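Local coordinates for protein BtGH115A (Bacteroides thetaiotaomicron, PDB 5BY3) that acts as a family GH115 4-O-methyl-alpha-glucuronidase with specificity for decorated arabinogalactans, at residues T504-K509 against K618-P623; H494-E499 against K517-S522; W397-D402 against K726-E731. All blocks are in the same frame, centred on the assembly; numbering follows the deposited sequence.

Interaction 1 (T504-K509 against K618-P623)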
loop_
_atom_site.group_PDB
_atom_site.type_symbol
_atom_site.label_atom_id
_atom_site.label_comp_id
_atom_site.label_asym_id
_atom_site.label_seq_id
_atom_site.Cartn_x
_atom_site.Cartn_y
_atom_site.Cartn_z
ATOM N N THR A 504 7.757 -22.274 1.358
ATOM C CA THR A 504 7.966 -22.667 -0.036
ATOM C C THR A 504 8.469 -21.429 -0.796
ATOM O O THR A 504 8.479 -20.325 -0.266
ATOM C CB THR A 504 6.647 -23.152 -0.707
ATOM O OG1 THR A 504 5.638 -22.166 -0.539
ATOM C CG2 THR A 504 6.135 -24.460 -0.124
ATOM N N ARG A 505 8.907 -21.605 -2.033
ATOM C CA ARG A 505 9.259 -20.471 -2.885
ATOM C C ARG A 505 8.566 -20.544 -4.231
ATOM O O ARG A 505 8.106 -21.619 -4.663
ATOM C CB ARG A 505 10.785 -20.291 -2.988
ATOM C CG ARG A 505 11.232 -19.200 -2.044
ATOM C CD ARG A 505 12.372 -19.571 -1.139
ATOM N NE ARG A 505 13.630 -19.420 -1.846
ATOM C CZ ARG A 505 14.797 -19.103 -1.285
ATOM N NH1 ARG A 505 14.894 -18.856 0.024
ATOM N NH2 ARG A 505 15.864 -19.014 -2.052
ATOM N N GLU A 506 8.438 -19.373 -4.842
ATOM C CA GLU A 506 7.919 -19.211 -6.193
ATOM C C GLU A 506 9.024 -18.655 -7.080
ATOM O O GLU A 506 9.995 -18.079 -6.573
ATOM C CB GLU A 506 6.693 -18.307 -6.198
ATOM C CG GLU A 506 5.408 -19.035 -5.881
ATOM C CD GLU A 506 5.067 -20.172 -6.860
ATOM O OE1 GLU A 506 5.046 -19.969 -8.086
ATOM O OE2 GLU A 506 4.788 -21.284 -6.395
ATOM N N GLU A 507 8.884 -18.889 -8.390
ATOM C CA GLU A 507 9.887 -18.579 -9.432
ATOM C C GLU A 507 11.305 -19.109 -9.224
ATOM O O GLU A 507 12.262 -18.523 -9.720
ATOM C CB GLU A 507 9.900 -17.090 -9.760
ATOM C CG GLU A 507 8.524 -16.593 -10.202
ATOM C CD GLU A 507 8.469 -15.087 -10.368
ATOM O OE1 GLU A 507 9.495 -14.409 -10.090
ATOM O OE2 GLU A 507 7.389 -14.598 -10.781
ATOM N N GLU A 508 11.433 -20.252 -8.551
ATOM C CA GLU A 508 12.758 -20.818 -8.273
ATOM C C GLU A 508 13.293 -21.821 -9.288
ATOM O O GLU A 508 14.473 -22.216 -9.165
ATOM C CB GLU A 508 12.801 -21.480 -6.906
ATOM C CG GLU A 508 13.028 -20.561 -5.729
ATOM C CD GLU A 508 14.384 -19.905 -5.691
ATOM O OE1 GLU A 508 15.359 -20.424 -6.265
ATOM O OE2 GLU A 508 14.472 -18.849 -5.065
ATOM N N LYS A 509 12.478 -22.262 -10.259
ATOM C CA LYS A 509 13.004 -23.196 -11.329
ATOM C C LYS A 509 13.490 -24.584 -10.816
ATOM O O LYS A 509 14.153 -25.329 -11.550
ATOM C CB LYS A 509 14.166 -22.571 -12.162
ATOM C CG LYS A 509 13.935 -21.208 -12.818
ATOM C CD LYS A 509 15.236 -20.706 -13.434
ATOM C CE LYS A 509 15.174 -19.217 -13.744
ATOM N NZ LYS A 509 16.500 -18.539 -13.586
ATOM N N LYS A 618 -7.277 -19.658 -2.634
ATOM C CA LYS A 618 -6.211 -20.345 -3.404
ATOM C C LYS A 618 -5.692 -19.515 -4.589
ATOM O O LYS A 618 -5.497 -20.078 -5.673
ATOM C CB LYS A 618 -6.651 -21.740 -3.903
ATOM C CG LYS A 618 -7.595 -22.485 -2.956
ATOM C CD LYS A 618 -7.857 -23.929 -3.387
ATOM C CE LYS A 618 -6.868 -24.882 -2.726
ATOM N NZ LYS A 618 -7.186 -26.274 -3.094
ATOM N N PRO A 619 -5.421 -18.188 -4.384
ATOM C CA PRO A 619 -4.996 -17.346 -5.523
ATOM C C PRO A 619 -3.763 -17.919 -6.207
ATOM O O PRO A 619 -2.821 -18.342 -5.540
ATOM C CB PRO A 619 -4.654 -16.007 -4.863
ATOM C CG PRO A 619 -4.337 -16.339 -3.438
ATOM C CD PRO A 619 -5.249 -17.466 -3.100
ATOM N N ARG A 620 -3.830 -17.986 -7.529
ATOM C CA ARG A 620 -2.808 -18.581 -8.376
ATOM C C ARG A 620 -2.528 -20.088 -8.097
ATOM O O ARG A 620 -1.558 -20.626 -8.589
ATOM C CB ARG A 620 -1.546 -17.698 -8.328
ATOM C CG ARG A 620 -0.741 -17.628 -9.617
ATOM C CD ARG A 620 0.513 -16.783 -9.428
ATOM N NE ARG A 620 1.659 -17.474 -9.988
ATOM C CZ ARG A 620 2.866 -17.525 -9.446
ATOM N NH1 ARG A 620 3.146 -16.903 -8.319
ATOM N NH2 ARG A 620 3.821 -18.186 -10.064
ATOM N N LYS A 621 -3.380 -20.753 -7.311
ATOM C CA LYS A 621 -3.274 -22.207 -7.027
ATOM C C LYS A 621 -1.888 -22.628 -6.543
ATOM O O LYS A 621 -1.364 -23.705 -6.912
ATOM C CB LYS A 621 -3.684 -23.097 -8.224
ATOM C CG LYS A 621 -4.742 -22.547 -9.162
ATOM C CD LYS A 621 -6.140 -22.895 -8.694
ATOM C CE LYS A 621 -7.150 -22.397 -9.732
ATOM N NZ LYS A 621 -8.460 -23.106 -9.663
ATOM N N LEU A 622 -1.300 -21.787 -5.704
ATOM C CA LEU A 622 0.016 -22.079 -5.138
ATOM C C LEU A 622 -0.105 -23.224 -4.177
ATOM O O LEU A 622 -1.136 -23.337 -3.493
ATOM C CB LEU A 622 0.662 -20.844 -4.483
ATOM C CG LEU A 622 0.928 -19.650 -5.415
ATOM C CD1 LEU A 622 1.972 -18.731 -4.806
ATOM C CD2 LEU A 622 1.355 -20.042 -6.844
ATOM N N PRO A 623 0.928 -24.100 -4.128
ATOM C CA PRO A 623 0.861 -25.316 -3.296
ATOM C C PRO A 623 0.485 -25.021 -1.831
ATOM O O PRO A 623 -0.380 -25.721 -1.248
ATOM C CB PRO A 623 2.288 -25.887 -3.396
ATOM C CG PRO A 623 2.794 -25.384 -4.680
ATOM C CD PRO A 623 2.232 -23.994 -4.811
#
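E506 and R620 form an inter-loop salt bridge beside the (β/α)8-type barrel of the GH115 fold, joining 504-509, after helix 476-495, to 618-623, after helix 587-603. The charged part is a one-oxygen contact. E506 OE1 lies 2.9 Å from R620 NH2 but 3.6 Å from R620 NH1, and the carboxylate and guanidinium planes stand 87° apart, so the two groups do not pair side by side. Each charge also has a second mate: R514 for E506 OE2, and D402 of the barrel loop for R620 NH1. The arginine is thus held by two carboxylates through different nitrogens, NH1 by D402 and NH2 by E506. Its side chain comes to about 10 Å from the bound nickel ion.

The apolar part is built on L622. With E506 bent at chi2 (-60°), its methylene and carboxylate carbons lie over the leucine methyls: E506 CG is 3.6 Å from L622 CD1, and E506 CD 3.7 Å from L622 CD2. P623 adds a looser contact, its CD 4.0 Å from E506 OE2. The same leucine also backs the arginine, because L622 CD2 sits 3.8 Å above one face of the R620 guanidinium plane, displaced toward the rim.

Interaction 2 (H494-E499 against K517-S522)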
loop_
_atom_site.group_PDB
_atom_site.type_symbol
_atom_site.label_atom_id
_atom_site.label_comp_id
_atom_site.label_asym_id
_atom_site.label_seq_id
_atom_site.Cartn_x
_atom_site.Cartn_y
_atom_site.Cartn_z
ATOM N N HIS A 494 3.941 -10.065 10.235
ATOM C CA HIS A 494 5.266 -9.501 9.962
ATOM C C HIS A 494 6.312 -10.593 10.167
ATOM O O HIS A 494 7.272 -10.724 9.406
ATOM C CB HIS A 494 5.490 -8.321 10.914
ATOM C CG HIS A 494 6.765 -7.558 10.710
ATOM N ND1 HIS A 494 6.896 -6.562 9.763
ATOM C CD2 HIS A 494 7.940 -7.575 11.396
ATOM C CE1 HIS A 494 8.109 -6.028 9.848
ATOM N NE2 HIS A 494 8.759 -6.613 10.839
ATOM N N ILE A 495 6.105 -11.399 11.189
ATOM C CA ILE A 495 6.994 -12.501 11.508
ATOM C C ILE A 495 6.961 -13.538 10.387
ATOM O O ILE A 495 7.985 -14.054 9.966
ATOM C CB ILE A 495 6.623 -13.067 12.897
ATOM C CG1 ILE A 495 7.074 -12.024 13.955
ATOM C CG2 ILE A 495 7.264 -14.427 13.158
ATOM C CD1 ILE A 495 6.680 -12.279 15.391
ATOM N N ARG A 496 5.771 -13.804 9.883
ATOM C CA ARG A 496 5.596 -14.683 8.764
ATOM C C ARG A 496 4.156 -14.536 8.347
ATOM O O ARG A 496 3.241 -14.800 9.124
ATOM C CB ARG A 496 5.896 -16.110 9.158
ATOM C CG ARG A 496 6.153 -16.972 7.949
ATOM C CD ARG A 496 7.642 -17.096 7.687
ATOM N NE ARG A 496 7.875 -17.872 6.465
ATOM C CZ ARG A 496 9.071 -18.108 5.928
ATOM N NH1 ARG A 496 10.172 -17.616 6.503
ATOM N NH2 ARG A 496 9.150 -18.813 4.799
ATOM N N LYS A 497 3.974 -14.036 7.136
ATOM C CA LYS A 497 2.677 -13.894 6.498
ATOM C C LYS A 497 1.977 -15.249 6.363
ATOM O O LYS A 497 2.641 -16.286 6.259
ATOM C CB LYS A 497 2.869 -13.282 5.124
ATOM C CG LYS A 497 3.249 -11.808 5.151
ATOM C CD LYS A 497 3.208 -11.129 3.785
ATOM C CE LYS A 497 2.804 -9.645 3.864
ATOM N NZ LYS A 497 3.800 -8.687 4.443
ATOM N N PRO A 498 0.637 -15.253 6.372
ATOM C CA PRO A 498 -0.096 -16.494 6.085
ATOM C C PRO A 498 0.409 -17.263 4.868
ATOM O O PRO A 498 0.674 -18.455 4.982
ATOM C CB PRO A 498 -1.505 -16.001 5.845
ATOM C CG PRO A 498 -1.613 -14.877 6.831
ATOM C CD PRO A 498 -0.288 -14.174 6.780
ATOM N N GLU A 499 0.571 -16.564 3.749
ATOM C CA GLU A 499 1.045 -17.113 2.501
ATOM C C GLU A 499 2.457 -17.650 2.555
ATOM O O GLU A 499 2.754 -18.527 1.773
ATOM C CB GLU A 499 0.938 -16.067 1.381
ATOM C CG GLU A 499 -0.477 -15.594 1.091
ATOM C CD GLU A 499 -0.846 -14.340 1.862
ATOM O OE1 GLU A 499 -0.240 -14.159 2.928
ATOM O OE2 GLU A 499 -1.749 -13.540 1.423
ATOM N N LYS A 517 7.199 -27.533 3.863
ATOM C CA LYS A 517 8.273 -28.025 4.727
ATOM C C LYS A 517 8.397 -27.195 6.003
ATOM O O LYS A 517 7.972 -26.041 6.032
ATOM C CB LYS A 517 9.607 -28.051 3.969
ATOM C CG LYS A 517 10.087 -26.668 3.519
ATOM C CD LYS A 517 10.590 -26.673 2.080
ATOM C CE LYS A 517 12.089 -26.762 2.072
ATOM N NZ LYS A 517 12.635 -25.592 2.824
ATOM N N ASP A 518 8.993 -27.793 7.039
ATOM C CA ASP A 518 9.212 -27.152 8.342
ATOM C C ASP A 518 9.729 -25.709 8.242
ATOM O O ASP A 518 10.641 -25.392 7.459
ATOM C CB ASP A 518 10.232 -27.946 9.201
ATOM C CG ASP A 518 9.808 -29.393 9.497
ATOM O OD1 ASP A 518 8.679 -29.831 9.145
ATOM O OD2 ASP A 518 10.645 -30.092 10.108
ATOM N N LEU A 519 9.153 -24.853 9.064
ATOM C CA LEU A 519 9.742 -23.573 9.370
ATOM C C LEU A 519 10.785 -23.889 10.426
ATOM O O LEU A 519 10.581 -24.846 11.179
ATOM C CB LEU A 519 8.666 -22.621 9.894
ATOM C CG LEU A 519 7.680 -22.237 8.786
ATOM C CD1 LEU A 519 6.321 -22.025 9.374
ATOM C CD2 LEU A 519 8.135 -20.998 8.032
ATOM N N PRO A 520 11.917 -23.131 10.470
ATOM C CA PRO A 520 12.957 -23.502 11.467
ATOM C C PRO A 520 12.619 -23.012 12.889
ATOM O O PRO A 520 13.349 -22.171 13.472
ATOM C CB PRO A 520 14.241 -22.846 10.912
ATOM C CG PRO A 520 13.771 -21.721 10.003
ATOM C CD PRO A 520 12.339 -22.012 9.589
ATOM N N TRP A 521 11.503 -23.514 13.432
ATOM C CA TRP A 521 11.038 -23.107 14.759
ATOM C C TRP A 521 10.880 -24.331 15.685
ATOM O O TRP A 521 10.598 -25.427 15.217
ATOM C CB TRP A 521 9.722 -22.323 14.670
ATOM C CG TRP A 521 9.677 -21.083 13.789
ATOM C CD1 TRP A 521 10.746 -20.323 13.308
ATOM C CD2 TRP A 521 8.490 -20.431 13.307
ATOM N NE1 TRP A 521 10.272 -19.265 12.543
ATOM C CE2 TRP A 521 8.900 -19.320 12.517
ATOM C CE3 TRP A 521 7.115 -20.693 13.445
ATOM C CZ2 TRP A 521 7.989 -18.479 11.907
ATOM C CZ3 TRP A 521 6.237 -19.886 12.836
ATOM C CH2 TRP A 521 6.656 -18.768 12.087
ATOM N N SER A 522 11.073 -24.144 16.987
ATOM C CA SER A 522 10.913 -25.226 17.959
ATOM C C SER A 522 9.449 -25.532 18.232
ATOM O O SER A 522 8.597 -24.693 18.003
ATOM C CB SER A 522 11.524 -24.801 19.276
ATOM O OG SER A 522 10.727 -23.755 19.822
#
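R496 meets L519 through a methyl-over-face contact: L519 CD2 lies over one face of the guanidinium, 3.5 Å above its plane and offset toward the rim, with R496 NE the nearest atom at 3.5 Å. Nearer the backbone, R496 CB comes up to the edge of the W521 indole, 4.0 Å from W521 CH2. I495 adds an apolar touch, its CG2 standing 4.3 Å from W521 CZ2.

Each side is shaped by its own backbone. R496 is the first residue to leave helical geometry after helix 476-495; its CG is anti to the backbone N (chi1 -162°), and a bend at chi2 (96°) turns the chain so that CD, NE and CZ all pass L519 CD2. The guanidinium is further fixed by a hydrogen bond from R496 NE to F500 O. Across the contact, P520 is the centre of an inverse gamma turn, with a weak W521 N to L519 O bond of 2.8 Å. The turn brings L519 CB over the centre of the W521 ring, 4.0 Å above its plane. With an alanine here in place of R496, the guanidinium face over L519 CD2 is gone, which would probably leave that methyl without its cover and F500 O without this donor.

Further out, Q577 of helix 552-580 holds L519 N, and R529 of helix 523-543 touches both I495 and W521. The contact thus joins the end of helix 476-495 to the approach to helix 523-543, which S522 N-caps.

Interaction 3 (W397-D402 against K726-E731); sequences WGRPHD and KGRSEE
R399 and R728 cross at about a right angle where a loop of the (β/α)8-type barrel, following strand 388-393, meets the residues leading into helix 730-738 of the β-rich C-terminal region. In that loop P400 follows a cis peptide bond and packs on helix 730-738 at W732 and V736. From R399 CB, chi1 (69°) sets CG between the backbone N and the carbonyl carbon. R399 CG lies in the plane of the R728 guanidinium, at its edge, 3.6 Å from R728 NE. R399 CD packs more closely on that same nitrogen, at 3.2 Å.

The chain then bends at chi3, and R399 NE comes 3.2 Å from R728 NH2. Both are donors, so no hydrogen bond can join them, and the two groups carry like charge, probably eased by E507, whose OE1 forms a salt bridge with R399 NE. R399 CZ lies beneath R728 NH2, which stands 3.1 Å above the centre of the R399 guanidinium. With the planes 73° apart, the edge of one arginine meets the face of the other. At the tip a water links the two chains: R399 NH1 donates to it in the guanidinium plane, at 2.8 Å, and that water donates to R728 O.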
loop_
_atom_site.group_PDB
_atom_site.type_symbol
_atom_site.label_atom_id
_atom_site.label_comp_id
_atom_site.label_asym_id
_atom_site.label_seq_id
_atom_site.Cartn_x
_atom_site.Cartn_y
_atom_site.Cartn_z
ATOM N N TRP A 397 2.769 -10.499 -6.769
ATOM C CA TRP A 397 2.978 -11.837 -7.360
ATOM C C TRP A 397 4.436 -11.895 -7.771
ATOM O O TRP A 397 4.861 -11.097 -8.588
ATOM C CB TRP A 397 2.027 -12.029 -8.560
ATOM C CG TRP A 397 2.386 -13.102 -9.596
ATOM C CD1 TRP A 397 3.505 -13.912 -9.628
ATOM C CD2 TRP A 397 1.625 -13.450 -10.738
ATOM N NE1 TRP A 397 3.472 -14.743 -10.707
ATOM C CE2 TRP A 397 2.343 -14.481 -11.425
ATOM C CE3 TRP A 397 0.397 -12.999 -11.266
ATOM C CZ2 TRP A 397 1.868 -15.081 -12.605
ATOM C CZ3 TRP A 397 -0.088 -13.595 -12.467
ATOM C CH2 TRP A 397 0.652 -14.630 -13.116
ATOM N N GLY A 398 5.205 -12.812 -7.188
ATOM C CA GLY A 398 6.620 -12.934 -7.509
ATOM C C GLY A 398 7.427 -13.648 -6.461
ATOM O O GLY A 398 6.855 -14.270 -5.577
ATOM N N ARG A 399 8.756 -13.557 -6.596
ATOM C CA ARG A 399 9.736 -14.215 -5.757
ATOM C C ARG A 399 10.122 -13.317 -4.577
ATOM O O ARG A 399 10.101 -12.098 -4.717
ATOM C CB ARG A 399 11.025 -14.461 -6.554
ATOM C CG ARG A 399 11.788 -13.165 -6.883
ATOM C CD ARG A 399 12.965 -13.429 -7.780
ATOM N NE ARG A 399 12.472 -13.813 -9.091
ATOM C CZ ARG A 399 13.228 -14.175 -10.119
ATOM N NH1 ARG A 399 14.562 -14.219 -10.042
ATOM N NH2 ARG A 399 12.622 -14.482 -11.236
ATOM N N PRO A 400 10.508 -13.899 -3.438
ATOM C CA PRO A 400 10.494 -15.365 -3.173
ATOM C C PRO A 400 9.090 -16.007 -3.019
ATOM O O PRO A 400 8.971 -17.227 -3.100
ATOM C CB PRO A 400 11.260 -15.460 -1.857
ATOM C CG PRO A 400 10.892 -14.173 -1.155
ATOM C CD PRO A 400 10.876 -13.122 -2.236
ATOM N N HIS A 401 8.031 -15.221 -2.776
ATOM C CA HIS A 401 6.660 -15.809 -2.695
ATOM C C HIS A 401 5.563 -14.731 -2.865
ATOM O O HIS A 401 5.708 -13.654 -2.318
ATOM C CB HIS A 401 6.489 -16.587 -1.369
ATOM C CG HIS A 401 5.312 -17.494 -1.363
ATOM N ND1 HIS A 401 4.016 -17.021 -1.338
ATOM C CD2 HIS A 401 5.227 -18.846 -1.433
ATOM C CE1 HIS A 401 3.182 -18.050 -1.398
ATOM N NE2 HIS A 401 3.892 -19.167 -1.451
ATOM N N ASP A 402 4.466 -15.027 -3.573
ATOM C CA ASP A 402 3.300 -14.097 -3.650
ATOM C C ASP A 402 2.708 -13.837 -2.257
ATOM O O ASP A 402 2.616 -14.759 -1.434
ATOM C CB ASP A 402 2.102 -14.612 -4.452
ATOM C CG ASP A 402 2.446 -15.329 -5.786
ATOM O OD1 ASP A 402 3.638 -15.479 -6.174
ATOM O OD2 ASP A 402 1.438 -15.781 -6.433
ATOM N N LYS A 726 21.848 -6.787 -2.404
ATOM C CA LYS A 726 21.893 -6.312 -3.793
ATOM C C LYS A 726 20.995 -7.188 -4.629
ATOM O O LYS A 726 21.041 -8.412 -4.511
ATOM C CB LYS A 726 23.332 -6.379 -4.379
ATOM C CG LYS A 726 24.422 -5.549 -3.676
ATOM C CD LYS A 726 24.194 -4.038 -3.798
ATOM C CE LYS A 726 25.187 -3.251 -2.953
ATOM N NZ LYS A 726 24.523 -2.058 -2.360
ATOM N N GLY A 727 20.189 -6.569 -5.484
ATOM C CA GLY A 727 19.241 -7.293 -6.289
ATOM C C GLY A 727 18.373 -8.264 -5.493
ATOM O O GLY A 727 18.060 -8.052 -4.297
ATOM N N ARG A 728 17.948 -9.312 -6.174
ATOM C CA ARG A 728 17.099 -10.319 -5.573
ATOM C C ARG A 728 17.900 -11.612 -5.316
ATOM O O ARG A 728 17.625 -12.653 -5.911
ATOM C CB ARG A 728 15.883 -10.562 -6.463
ATOM C CG ARG A 728 15.272 -9.279 -7.042
ATOM C CD ARG A 728 13.773 -9.318 -7.253
ATOM N NE ARG A 728 13.356 -10.291 -8.279
ATOM C CZ ARG A 728 13.381 -10.076 -9.587
ATOM N NH1 ARG A 728 13.842 -8.927 -10.072
ATOM N NH2 ARG A 728 12.986 -11.004 -10.426
ATOM N N SER A 729 18.864 -11.508 -4.410
ATOM C CA SER A 729 19.756 -12.583 -4.008
ATOM C C SER A 729 19.108 -13.536 -3.022
ATOM O O SER A 729 18.016 -13.289 -2.539
ATOM C CB SER A 729 20.959 -11.962 -3.294
ATOM O OG SER A 729 20.516 -11.139 -2.225
ATOM N N GLU A 730 19.808 -14.608 -2.709
ATOM C CA GLU A 730 19.363 -15.578 -1.711
ATOM C C GLU A 730 19.084 -14.921 -0.325
ATOM O O GLU A 730 18.020 -15.164 0.272
ATOM C CB GLU A 730 20.407 -16.707 -1.603
ATOM C CG GLU A 730 20.006 -17.902 -0.747
ATOM C CD GLU A 730 18.718 -18.553 -1.223
ATOM O OE1 GLU A 730 18.478 -18.597 -2.459
ATOM O OE2 GLU A 730 17.941 -19.002 -0.352
ATOM N N GLU A 731 20.008 -14.071 0.151
ATOM C CA GLU A 731 19.835 -13.339 1.397
ATOM C C GLU A 731 18.655 -12.366 1.401
ATOM O O GLU A 731 17.924 -12.283 2.393
ATOM C CB GLU A 731 21.096 -12.586 1.796
ATOM C CG GLU A 731 21.097 -12.126 3.234
ATOM C CD GLU A 731 22.419 -11.522 3.632
ATOM O OE1 GLU A 731 22.729 -10.344 3.280
ATOM O OE2 GLU A 731 23.147 -12.241 4.338
HETATM O O HOH W 1 16.608 -13.674 -8.280
#

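The three contacts lie on the same side of the chain's centre. Interactions 1 and 2 are partly buried, whereas interaction 3 is a surface contact. Interactions 1 and 2 draw on the same connection between helices 476-495 and 523-543, and their segments alternate along the chain; they do not touch, their nearest atoms being about 5 Å apart. Interaction 3 touches both: R505 bridges to E730, and E499 packs on H401. The chemistry differs: interaction 1 sets opposite charges over a leucine, interaction 2 covers an arginine with apolar groups, and interaction 3, at the surface, pairs two arginines and uses water.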